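Uncharacterized protein (Porphyromonas gingivalis, PDB 1ZBS) probably phosphorylates N-acetylglucosamine as a sugar kinase of the actin-like ATPase (ASKHA) superfamily, although its function has not been established. Local coordinates at residues C114-G119 against D221-R226; V134-L137 against G142-G145; G156-G161 against E165-A170; Q173-T178 against S200-Q205. All blocks are in the same frame, centred on the assembly; numbering follows the deposited sequence.

Contact 1 joins strand 111-116 to helix 210-229, and the other three contacts fall within the chain between them. Contact 2 comes next, around helix 138-141; contact 3 follows at the end of helix 147-159, and contact 4 at the end of helix 167-174. In space they form two pairs. Contacts 1 and 2 touch, with centres about 7 Å apart, at the second mixed sheet, which contains strand 111-116. Contacts 3 and 4 share helix 167-174, have centres about 11 Å apart and meet where Leu-167 packs on Phe-202, in a helical region with centres 22 to 26 Å from those of the first pair. Contacts 1 to 3 reach the second subunit, whereas contact 4 does not.

Contact 1: residues C114-G119 against D221-R226; sequences CILGTG and DDFLVR
Phe-223 reaches from helix 210-229 to strand 111-116 and carries nearly all of this buried contact. A chi1 of 168°, which puts CG opposite the backbone N, extends the ring away from the helix, where it receives two neighbours in different ways. Leu-116 CD1 sits over the middle of one face, 4.1 Å from the ring centroid and only 4° off the normal, a well-centred CH-pi contact. Cys-114 SG lies in the ring plane at its edge, 5.0 Å from the same centroid, as a sulfur-aromatic contact. The cysteine CB also approaches the far end of the ring, 3.8 Å from Phe-223 CZ. Phe-240 and Ser-122, on the flanking strands, touch both the cysteine and the phenylalanine, so the ring lies against three strands of the sheet. The outer part of the helix is much looser. There Arg-226 NH1 and Asp-222 OD2 form a long salt bridge of 3.9 Å, with the oxygen well out of the guanidinium plane, held by charge without a directed N-H. A 3-2-1-4-5 mixed sheet with a helix laid on its central strand, as here, is the layout of the ribonuclease H-like domains of ASKHA proteins.

Contact 2: residues V134-L137 against G142-G145; sequences VSPL and GDEG
Pro-136 lays its ring against the carboxylate of Asp-143, the two side chains crossing at a slant with Pro-136 CB 3.1 Å from Asp-143 OD1. That oxygen also accepts a weak hydrogen bond from Gly-138 N, at the start of the intervening helix. CG of the aspartate stands anti to its carbonyl carbon (chi1 -76°), which turns the carboxylate back alongside its own backbone N and so towards the proline. The backbone supplies the firm link: Asp-143 N donates to Pro-136 O over 2.8 Å, with an angle of 161° at the hydrogen. The donor is tilted 32° from the carbonyl plane. Gly-142 adds to the hold on this oxygen, since its CA lies 3.3 Å from Pro-136 O in a CA-H...O contact. Beside it, Leu-137 CB packs 3.8 Å from Gly-142 N. Leu-137 and Asp-143 both take left-handed backbone angles, at the two ends of helix 138-141, where the chain changes direction. Past this hydrogen bond, Glu-144 makes a salt bridge to Arg-226 through OE1 and accepts from Asn-227 ND2 through OE2, while Leu-137 O is bonded to Tyr-187 OH of the second subunit. The whole is a compact loop closed around a four-residue helix, the connection by which the chain leaves the three-stranded antiparallel start of the second ribonuclease H-like sheet, after strand 130-133, and enters helix 147-159.

Contact 3: residues G156-G161 against E165-A170; sequences GSLLKG and EGLCEA
Lys-160 NZ is gripped by three groups of the second subunit: it forms a salt bridge with Glu-144 OE2 and hydrogen bonds with Asn-227 OD1 and Pro-136 O. The lysine follows directly upon the helix whose last turn, on another side, packs against the segment 165-170. There Leu-158 is the central side chain. Its chi1 of -179° carries the branch point to the neighbouring helix, with CD1 leading and CD2 hanging back. CD1 goes deepest, 3.5 Å from Cys-168 CA, closer than a usual van der Waals approach, and it also rests against the branch point of Leu-167, with Leu-167 CG 3.7 Å from Leu-158 CD1. Behind that methyl, Leu-158 CG lies 3.9 Å from Cys-168 CB. Two consecutive helices, 147-159 and 167-174, are joined by the loop 160-166, the second setting off in a new direction. A Schellman motif ends the first helix: Gln-162 N bonds to Ser-157 O and Gly-161 N to Leu-158 O, with Gly-161, at positive phi, as the C-prime residue. The second helix starts at Gly-166, its N-cap residue, and Ala-170 N donates to Gly-166 O over 2.7 Å in the first full turn. No hydrogen bond spans the two segments, so apolar packing alone joins their side chains. Leu-159 provides the flank: although its CB leads away from the partner helix, its end bends back until Leu-159 CD1 is 3.8 Å from Cys-168 SG. The same leucine packs on Ile-182 of helix 179-188 and on Leu-137 of the second subunit.

Contact 4: residues Q173-T178 against S200-Q205; sequences QEYGLT and SPFIAQ
An aromatic cluster between the end of helix 167-174 and helix 200-204 frames this contact, in which Phe-202 is the buried member and Glu-174 and Tyr-175 lie towards the surface. The phenylalanine ring swings across to the other helix, its CG opposite the backbone N (chi1 -177°). Glu-174 meets that ring at the edge: with its chain fully extended, it brings OE1 into the ring plane, 3.3 Å from Phe-202 CD1. The carboxylate and ring planes are turned 56° apart. An anionic oxygen placed there would face the slightly positive hydrogens of the ring rim. Tyr-175 comes in from a different direction and slants across the base of the phenylalanine side chain. Its hydroxyl oxygen, OH, lies 3.4 Å from Phe-202 CB, while Tyr-175 CE2 packs 4.1 Å from the same carbon; the carbon lies at the edge of the tyrosine ring, near its plane. The helix carrying Glu-174 ends in a Schellman motif, Leu-177 N bonding to Leu-172 O, with Gly-176 as the C-prime residue at positive phi. The chain thereby turns off just after Tyr-175. Within the same segment, Glu-174 CG lies over one face of the tyrosine ring near its rim, 4.2 Å above the plane. Phe-171 extends the cluster, meeting Phe-202 edge to face, and Phe-199 meets Tyr-175 in the same T-shaped manner.

Contact 1: residues C114-G119 against D221-R226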
loop_
_atom_site.group_PDB
_atom_site.type_symbol
_atom_site.label_atom_id
_atom_site.label_comp_id
_atom_site.label_asym_id
_atom_site.label_seq_id
_atom_site.Cartn_x
_atom_site.Cartn_y
_atom_site.Cartn_z
ATOM N N CYS A 114 10.093 6.445 19.980
ATOM C CA CYS A 114 9.213 6.116 18.863
ATOM C C CYS A 114 8.490 7.313 18.289
ATOM O O CYS A 114 8.134 8.249 19.004
ATOM C CB CYS A 114 8.159 5.103 19.294
ATOM S SG CYS A 114 8.792 3.642 20.059
ATOM N N ILE A 115 8.271 7.271 16.984
ATOM C CA ILE A 115 7.551 8.332 16.306
ATOM C C ILE A 115 6.244 7.757 15.775
ATOM O O ILE A 115 6.219 6.674 15.193
ATOM C CB ILE A 115 8.360 8.903 15.141
ATOM C CG1 ILE A 115 9.658 9.529 15.670
ATOM C CG2 ILE A 115 7.517 9.932 14.388
ATOM C CD1 ILE A 115 10.516 10.172 14.602
ATOM N N LEU A 116 5.150 8.471 16.010
ATOM C CA LEU A 116 3.837 8.047 15.538
ATOM C C LEU A 116 3.159 9.280 14.936
ATOM O O LEU A 116 2.474 10.026 15.637
ATOM C CB LEU A 116 3.008 7.499 16.711
ATOM C CG LEU A 116 2.368 6.111 16.649
ATOM C CD1 LEU A 116 3.394 5.074 16.223
ATOM C CD2 LEU A 116 1.777 5.750 18.026
ATOM N N GLY A 117 3.389 9.496 13.640
ATOM C CA GLY A 117 2.798 10.616 12.924
ATOM C C GLY A 117 2.298 10.120 11.571
ATOM O O GLY A 117 1.592 9.114 11.509
ATOM N N THR A 118 2.654 10.804 10.487
ATOM C CA THR A 118 2.240 10.382 9.147
ATOM C C THR A 118 2.796 8.976 8.910
ATOM O O THR A 118 2.119 8.099 8.359
ATOM C CB THR A 118 2.801 11.336 8.066
ATOM O OG1 THR A 118 2.334 12.660 8.323
ATOM C CG2 THR A 118 2.352 10.913 6.672
ATOM N N GLY A 119 4.041 8.787 9.335
ATOM C CA GLY A 119 4.715 7.503 9.239
ATOM C C GLY A 119 5.139 7.089 10.645
ATOM O O GLY A 119 5.019 7.885 11.577
ATOM N N ASP A 221 -0.759 -2.067 18.502
ATOM C CA ASP A 221 -0.197 -3.291 19.059
ATOM C C ASP A 221 0.821 -3.849 18.059
ATOM O O ASP A 221 1.921 -4.256 18.439
ATOM C CB ASP A 221 -1.305 -4.322 19.324
ATOM C CG ASP A 221 -0.805 -5.531 20.098
ATOM O OD1 ASP A 221 -0.362 -5.359 21.258
ATOM O OD2 ASP A 221 -0.848 -6.653 19.548
ATOM N N ASP A 222 0.434 -3.841 16.786
ATOM C CA ASP A 222 1.266 -4.308 15.690
ATOM C C ASP A 222 2.572 -3.536 15.643
ATOM O O ASP A 222 3.632 -4.099 15.365
ATOM C CB ASP A 222 0.554 -4.104 14.351
ATOM C CG ASP A 222 0.118 -5.396 13.722
ATOM O OD1 ASP A 222 -1.068 -5.764 13.878
ATOM O OD2 ASP A 222 0.970 -6.048 13.072
ATOM N N PHE A 223 2.483 -2.230 15.873
ATOM C CA PHE A 223 3.677 -1.404 15.861
ATOM C C PHE A 223 4.639 -1.864 16.951
ATOM O O PHE A 223 5.837 -2.025 16.698
ATOM C CB PHE A 223 3.335 0.075 16.055
ATOM C CG PHE A 223 4.539 0.936 16.332
ATOM C CD1 PHE A 223 4.906 1.231 17.641
ATOM C CD2 PHE A 223 5.331 1.412 15.291
ATOM C CE1 PHE A 223 6.055 1.979 17.909
ATOM C CE2 PHE A 223 6.483 2.161 15.543
ATOM C CZ PHE A 223 6.847 2.449 16.857
ATOM N N LEU A 224 4.127 -2.090 18.155
ATOM C CA LEU A 224 4.989 -2.529 19.252
ATOM C C LEU A 224 5.642 -3.864 18.930
ATOM O O LEU A 224 6.864 -4.020 19.034
ATOM C CB LEU A 224 4.185 -2.655 20.547
ATOM C CG LEU A 224 3.665 -1.319 21.071
ATOM C CD1 LEU A 224 2.746 -1.547 22.264
ATOM C CD2 LEU A 224 4.849 -0.443 21.452
ATOM N N VAL A 225 4.815 -4.820 18.528
ATOM C CA VAL A 225 5.291 -6.148 18.191
ATOM C C VAL A 225 6.447 -6.151 17.186
ATOM O O VAL A 225 7.527 -6.660 17.478
ATOM C CB VAL A 225 4.143 -7.010 17.618
ATOM C CG1 VAL A 225 4.674 -8.385 17.216
ATOM C CG2 VAL A 225 3.033 -7.164 18.663
ATOM N N ARG A 226 6.221 -5.569 16.013
ATOM C CA ARG A 226 7.227 -5.550 14.953
ATOM C C ARG A 226 8.246 -4.421 15.005
ATOM O O ARG A 226 9.129 -4.346 14.148
ATOM C CB ARG A 226 6.525 -5.502 13.605
ATOM C CG ARG A 226 5.372 -6.472 13.511
ATOM C CD ARG A 226 4.292 -5.912 12.616
ATOM N NE ARG A 226 4.652 -5.952 11.207
ATOM C CZ ARG A 226 4.264 -6.913 10.369
ATOM N NH1 ARG A 226 3.508 -7.910 10.807
ATOM N NH2 ARG A 226 4.605 -6.860 9.088
#

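Contact 2: residues V134-L137 against G142-G145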
loop_
_atom_site.group_PDB
_atom_site.type_symbol
_atom_site.label_atom_id
_atom_site.label_comp_id
_atom_site.label_asym_id
_atom_site.label_seq_id
_atom_site.Cartn_x
_atom_site.Cartn_y
_atom_site.Cartn_z
ATOM N N VAL A 134 14.693 -0.052 13.604
ATOM C CA VAL A 134 13.937 -0.955 12.748
ATOM C C VAL A 134 13.401 -0.115 11.592
ATOM O O VAL A 134 12.594 0.788 11.814
ATOM C CB VAL A 134 12.770 -1.605 13.533
ATOM C CG1 VAL A 134 11.901 -2.447 12.608
ATOM C CG2 VAL A 134 13.326 -2.456 14.659
ATOM N N SER A 135 13.868 -0.372 10.367
ATOM C CA SER A 135 13.380 0.411 9.215
ATOM C C SER A 135 11.862 0.330 9.212
ATOM O O SER A 135 11.301 -0.762 9.287
ATOM C CB SER A 135 13.891 -0.152 7.887
ATOM O OG SER A 135 15.303 -0.238 7.846
ATOM N N PRO A 136 11.182 1.483 9.122
ATOM C CA PRO A 136 9.715 1.542 9.114
ATOM C C PRO A 136 9.084 0.886 7.880
ATOM O O PRO A 136 7.966 0.369 7.944
ATOM C CB PRO A 136 9.430 3.036 9.215
ATOM C CG PRO A 136 10.607 3.660 8.559
ATOM C CD PRO A 136 11.770 2.835 9.056
ATOM N N LEU A 137 9.796 0.912 6.758
ATOM C CA LEU A 137 9.300 0.276 5.546
ATOM C C LEU A 137 8.200 1.017 4.783
ATOM O O LEU A 137 7.771 0.549 3.733
ATOM C CB LEU A 137 8.842 -1.160 5.877
ATOM C CG LEU A 137 9.843 -2.297 5.648
ATOM C CD1 LEU A 137 11.246 -1.836 5.976
ATOM C CD2 LEU A 137 9.446 -3.509 6.451
ATOM N N GLY A 142 5.048 -1.210 5.867
ATOM C CA GLY A 142 5.137 -1.119 7.313
ATOM C C GLY A 142 4.449 0.077 7.947
ATOM O O GLY A 142 3.227 0.215 7.870
ATOM N N ASP A 143 5.247 0.951 8.561
ATOM C CA ASP A 143 4.748 2.136 9.249
ATOM C C ASP A 143 3.545 1.785 10.116
ATOM O O ASP A 143 2.532 2.481 10.087
ATOM C CB ASP A 143 4.361 3.245 8.252
ATOM C CG ASP A 143 5.575 3.970 7.666
ATOM O OD1 ASP A 143 6.720 3.456 7.788
ATOM O OD2 ASP A 143 5.386 5.053 7.062
ATOM N N GLU A 144 3.638 0.714 10.896
ATOM C CA GLU A 144 2.500 0.339 11.746
ATOM C C GLU A 144 2.050 1.465 12.706
ATOM O O GLU A 144 2.865 2.235 13.205
ATOM C CB GLU A 144 2.834 -0.932 12.536
ATOM C CG GLU A 144 2.944 -2.190 11.674
ATOM C CD GLU A 144 4.296 -2.330 10.990
ATOM O OE1 GLU A 144 4.459 -3.281 10.199
ATOM O OE2 GLU A 144 5.199 -1.504 11.247
ATOM N N GLY A 145 0.749 1.569 12.943
ATOM C CA GLY A 145 0.249 2.592 13.849
ATOM C C GLY A 145 0.388 4.032 13.384
ATOM O O GLY A 145 0.004 4.950 14.104
#

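Contact 3: residues G156-G161 against E165-A170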
loop_
_atom_site.group_PDB
_atom_site.type_symbol
_atom_site.label_atom_id
_atom_site.label_comp_id
_atom_site.label_asym_id
_atom_site.label_seq_id
_atom_site.Cartn_x
_atom_site.Cartn_y
_atom_site.Cartn_z
ATOM N N GLY A 156 -10.402 1.237 3.926
ATOM C CA GLY A 156 -10.561 -0.073 3.314
ATOM C C GLY A 156 -11.773 -0.782 3.899
ATOM O O GLY A 156 -12.704 -1.151 3.180
ATOM N N SER A 157 -11.771 -0.962 5.214
ATOM C CA SER A 157 -12.882 -1.629 5.875
ATOM C C SER A 157 -14.171 -0.827 5.728
ATOM O O SER A 157 -15.259 -1.386 5.591
ATOM C CB SER A 157 -12.569 -1.815 7.354
ATOM O OG SER A 157 -12.314 -0.558 7.937
ATOM N N LEU A 158 -14.053 0.492 5.769
ATOM C CA LEU A 158 -15.225 1.349 5.629
ATOM C C LEU A 158 -15.897 1.099 4.270
ATOM O O LEU A 158 -17.104 0.879 4.182
ATOM C CB LEU A 158 -14.787 2.805 5.735
ATOM C CG LEU A 158 -15.835 3.903 5.642
ATOM C CD1 LEU A 158 -16.507 4.091 6.995
ATOM C CD2 LEU A 158 -15.152 5.184 5.216
ATOM N N LEU A 159 -15.094 1.128 3.216
ATOM C CA LEU A 159 -15.579 0.925 1.862
ATOM C C LEU A 159 -16.143 -0.474 1.640
ATOM O O LEU A 159 -16.991 -0.673 0.771
ATOM C CB LEU A 159 -14.448 1.202 0.875
ATOM C CG LEU A 159 -14.545 2.461 0.011
ATOM C CD1 LEU A 159 -15.456 3.511 0.641
ATOM C CD2 LEU A 159 -13.143 2.997 -0.209
ATOM N N LYS A 160 -15.695 -1.435 2.437
ATOM C CA LYS A 160 -16.175 -2.798 2.290
ATOM C C LYS A 160 -17.205 -3.220 3.331
ATOM O O LYS A 160 -17.329 -4.400 3.671
ATOM C CB LYS A 160 -14.987 -3.753 2.259
ATOM C CG LYS A 160 -14.044 -3.398 1.123
ATOM C CD LYS A 160 -13.498 -4.607 0.417
ATOM C CE LYS A 160 -12.576 -4.156 -0.693
ATOM N NZ LYS A 160 -11.944 -5.308 -1.418
ATOM N N GLY A 161 -17.939 -2.231 3.830
ATOM C CA GLY A 161 -18.993 -2.479 4.791
ATOM C C GLY A 161 -18.625 -3.142 6.097
ATOM O O GLY A 161 -19.417 -3.911 6.637
ATOM N N GLU A 165 -23.566 0.942 9.808
ATOM C CA GLU A 165 -24.312 1.510 8.685
ATOM C C GLU A 165 -24.317 3.026 8.776
ATOM O O GLU A 165 -24.562 3.595 9.841
ATOM C CB GLU A 165 -25.760 0.989 8.690
ATOM C CG GLU A 165 -26.567 1.190 7.382
ATOM C CD GLU A 165 -26.988 2.642 7.112
ATOM O OE1 GLU A 165 -27.586 3.284 8.006
ATOM O OE2 GLU A 165 -26.735 3.130 5.988
ATOM N N GLY A 166 -24.040 3.673 7.649
ATOM C CA GLY A 166 -24.023 5.124 7.612
ATOM C C GLY A 166 -22.657 5.773 7.776
ATOM O O GLY A 166 -22.438 6.868 7.262
ATOM N N LEU A 167 -21.739 5.117 8.482
ATOM C CA LEU A 167 -20.409 5.684 8.700
ATOM C C LEU A 167 -19.712 5.972 7.384
ATOM O O LEU A 167 -19.058 7.007 7.226
ATOM C CB LEU A 167 -19.535 4.740 9.534
ATOM C CG LEU A 167 -18.208 5.306 10.065
ATOM C CD1 LEU A 167 -18.466 6.600 10.823
ATOM C CD2 LEU A 167 -17.533 4.287 10.977
ATOM N N CYS A 168 -19.849 5.056 6.436
ATOM C CA CYS A 168 -19.209 5.240 5.145
ATOM C C CYS A 168 -19.748 6.500 4.498
ATOM O O CYS A 168 -18.983 7.382 4.112
ATOM C CB CYS A 168 -19.473 4.033 4.240
ATOM S SG CYS A 168 -18.556 4.079 2.690
ATOM N N GLU A 169 -21.071 6.587 4.393
ATOM C CA GLU A 169 -21.700 7.750 3.787
ATOM C C GLU A 169 -21.383 9.023 4.568
ATOM O O GLU A 169 -21.257 10.096 3.984
ATOM C CB GLU A 169 -23.219 7.554 3.686
ATOM C CG GLU A 169 -23.646 6.405 2.778
ATOM C CD GLU A 169 -23.789 5.089 3.524
ATOM O OE1 GLU A 169 -22.819 4.657 4.179
ATOM O OE2 GLU A 169 -24.879 4.485 3.455
ATOM N N ALA A 170 -21.240 8.898 5.883
ATOM C CA ALA A 170 -20.918 10.044 6.728
ATOM C C ALA A 170 -19.492 10.529 6.437
ATOM O O ALA A 170 -19.222 11.733 6.449
ATOM C CB ALA A 170 -21.054 9.664 8.199
#

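Contact 4: residues Q173-T178 against S200-Q205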
loop_
_atom_site.group_PDB
_atom_site.type_symbol
_atom_site.label_atom_id
_atom_site.label_comp_id
_atom_site.label_asym_id
_atom_site.label_seq_id
_atom_site.Cartn_x
_atom_site.Cartn_y
_atom_site.Cartn_z
ATOM N N GLN A 173 -19.188 11.960 2.533
ATOM C CA GLN A 173 -19.830 13.264 2.418
ATOM C C GLN A 173 -19.053 14.394 3.126
ATOM O O GLN A 173 -19.021 15.530 2.649
ATOM C CB GLN A 173 -21.267 13.182 2.955
ATOM C CG GLN A 173 -22.286 12.571 1.973
ATOM C CD GLN A 173 -23.594 12.144 2.646
ATOM O OE1 GLN A 173 -23.988 12.695 3.681
ATOM N NE2 GLN A 173 -24.278 11.168 2.049
ATOM N N GLU A 174 -18.422 14.083 4.254
ATOM C CA GLU A 174 -17.666 15.085 4.981
ATOM C C GLU A 174 -16.494 15.589 4.151
ATOM O O GLU A 174 -16.173 16.782 4.165
ATOM C CB GLU A 174 -17.147 14.511 6.290
ATOM C CG GLU A 174 -16.366 15.511 7.103
ATOM C CD GLU A 174 -15.952 14.953 8.444
ATOM O OE1 GLU A 174 -16.737 14.176 9.029
ATOM O OE2 GLU A 174 -14.855 15.307 8.921
ATOM N N TYR A 175 -15.867 14.671 3.422
ATOM C CA TYR A 175 -14.719 14.984 2.578
ATOM C C TYR A 175 -15.080 15.082 1.105
ATOM O O TYR A 175 -14.200 15.232 0.264
ATOM C CB TYR A 175 -13.635 13.919 2.767
ATOM C CG TYR A 175 -13.123 13.861 4.186
ATOM C CD1 TYR A 175 -12.263 14.845 4.669
ATOM C CD2 TYR A 175 -13.560 12.874 5.070
ATOM C CE1 TYR A 175 -11.852 14.853 5.997
ATOM C CE2 TYR A 175 -13.155 12.874 6.412
ATOM C CZ TYR A 175 -12.301 13.872 6.862
ATOM O OH TYR A 175 -11.900 13.914 8.170
ATOM N N GLY A 176 -16.368 14.993 0.789
ATOM C CA GLY A 176 -16.782 15.090 -0.600
ATOM C C GLY A 176 -16.003 14.144 -1.495
ATOM O O GLY A 176 -15.483 14.530 -2.538
ATOM N N LEU A 177 -15.908 12.891 -1.085
ATOM C CA LEU A 177 -15.181 11.927 -1.886
ATOM C C LEU A 177 -16.082 10.784 -2.303
ATOM O O LEU A 177 -17.187 10.604 -1.783
ATOM C CB LEU A 177 -13.994 11.359 -1.100
ATOM C CG LEU A 177 -12.763 12.252 -0.911
ATOM C CD1 LEU A 177 -11.847 11.646 0.158
ATOM C CD2 LEU A 177 -12.035 12.400 -2.239
ATOM N N THR A 178 -15.595 10.025 -3.269
ATOM C CA THR A 178 -16.300 8.857 -3.731
ATOM C C THR A 178 -15.246 7.774 -3.789
ATOM O O THR A 178 -14.050 8.059 -3.686
ATOM C CB THR A 178 -16.908 9.046 -5.123
ATOM O OG1 THR A 178 -17.739 7.916 -5.412
ATOM C CG2 THR A 178 -15.821 9.148 -6.187
ATOM N N SER A 200 -7.176 11.237 9.818
ATOM C CA SER A 200 -7.027 10.858 11.211
ATOM C C SER A 200 -8.068 11.529 12.114
ATOM O O SER A 200 -8.674 10.872 12.958
ATOM C CB SER A 200 -5.609 11.179 11.690
ATOM O OG SER A 200 -5.308 10.428 12.850
ATOM N N PRO A 201 -8.297 12.843 11.947
ATOM C CA PRO A 201 -9.276 13.565 12.765
ATOM C C PRO A 201 -10.664 12.917 12.784
ATOM O O PRO A 201 -11.374 12.981 13.788
ATOM C CB PRO A 201 -9.298 14.951 12.127
ATOM C CG PRO A 201 -7.880 15.120 11.670
ATOM C CD PRO A 201 -7.591 13.770 11.043
ATOM N N PHE A 202 -11.052 12.302 11.668
ATOM C CA PHE A 202 -12.353 11.642 11.572
ATOM C C PHE A 202 -12.345 10.380 12.438
ATOM O O PHE A 202 -13.308 10.085 13.157
ATOM C CB PHE A 202 -12.652 11.257 10.118
ATOM C CG PHE A 202 -14.001 10.626 9.927
ATOM C CD1 PHE A 202 -15.133 11.418 9.731
ATOM C CD2 PHE A 202 -14.151 9.240 9.999
ATOM C CE1 PHE A 202 -16.393 10.840 9.612
ATOM C CE2 PHE A 202 -15.409 8.650 9.881
ATOM C CZ PHE A 202 -16.537 9.451 9.690
ATOM N N ILE A 203 -11.244 9.639 12.357
ATOM C CA ILE A 203 -11.079 8.415 13.123
ATOM C C ILE A 203 -11.053 8.718 14.622
ATOM O O ILE A 203 -11.822 8.141 15.399
ATOM C CB ILE A 203 -9.780 7.690 12.709
ATOM C CG1 ILE A 203 -9.892 7.243 11.242
ATOM C CG2 ILE A 203 -9.517 6.518 13.633
ATOM C CD1 ILE A 203 -8.634 6.593 10.663
ATOM N N ALA A 204 -10.183 9.637 15.025
ATOM C CA ALA A 204 -10.072 10.002 16.428
ATOM C C ALA A 204 -11.420 10.434 16.990
ATOM O O ALA A 204 -11.746 10.143 18.141
ATOM C CB ALA A 204 -9.053 11.124 16.601
ATOM N N GLN A 205 -12.209 11.124 16.175
ATOM C CA GLN A 205 -13.514 11.595 16.624
ATOM C C GLN A 205 -14.582 10.505 16.669
ATOM O O GLN A 205 -15.710 10.760 17.079
ATOM C CB GLN A 205 -13.982 12.759 15.740
ATOM C CG GLN A 205 -13.311 14.081 16.093
ATOM C CD GLN A 205 -13.728 15.230 15.194
ATOM O OE1 GLN A 205 -14.909 15.395 14.870
ATOM N NE2 GLN A 205 -12.760 16.047 14.802
#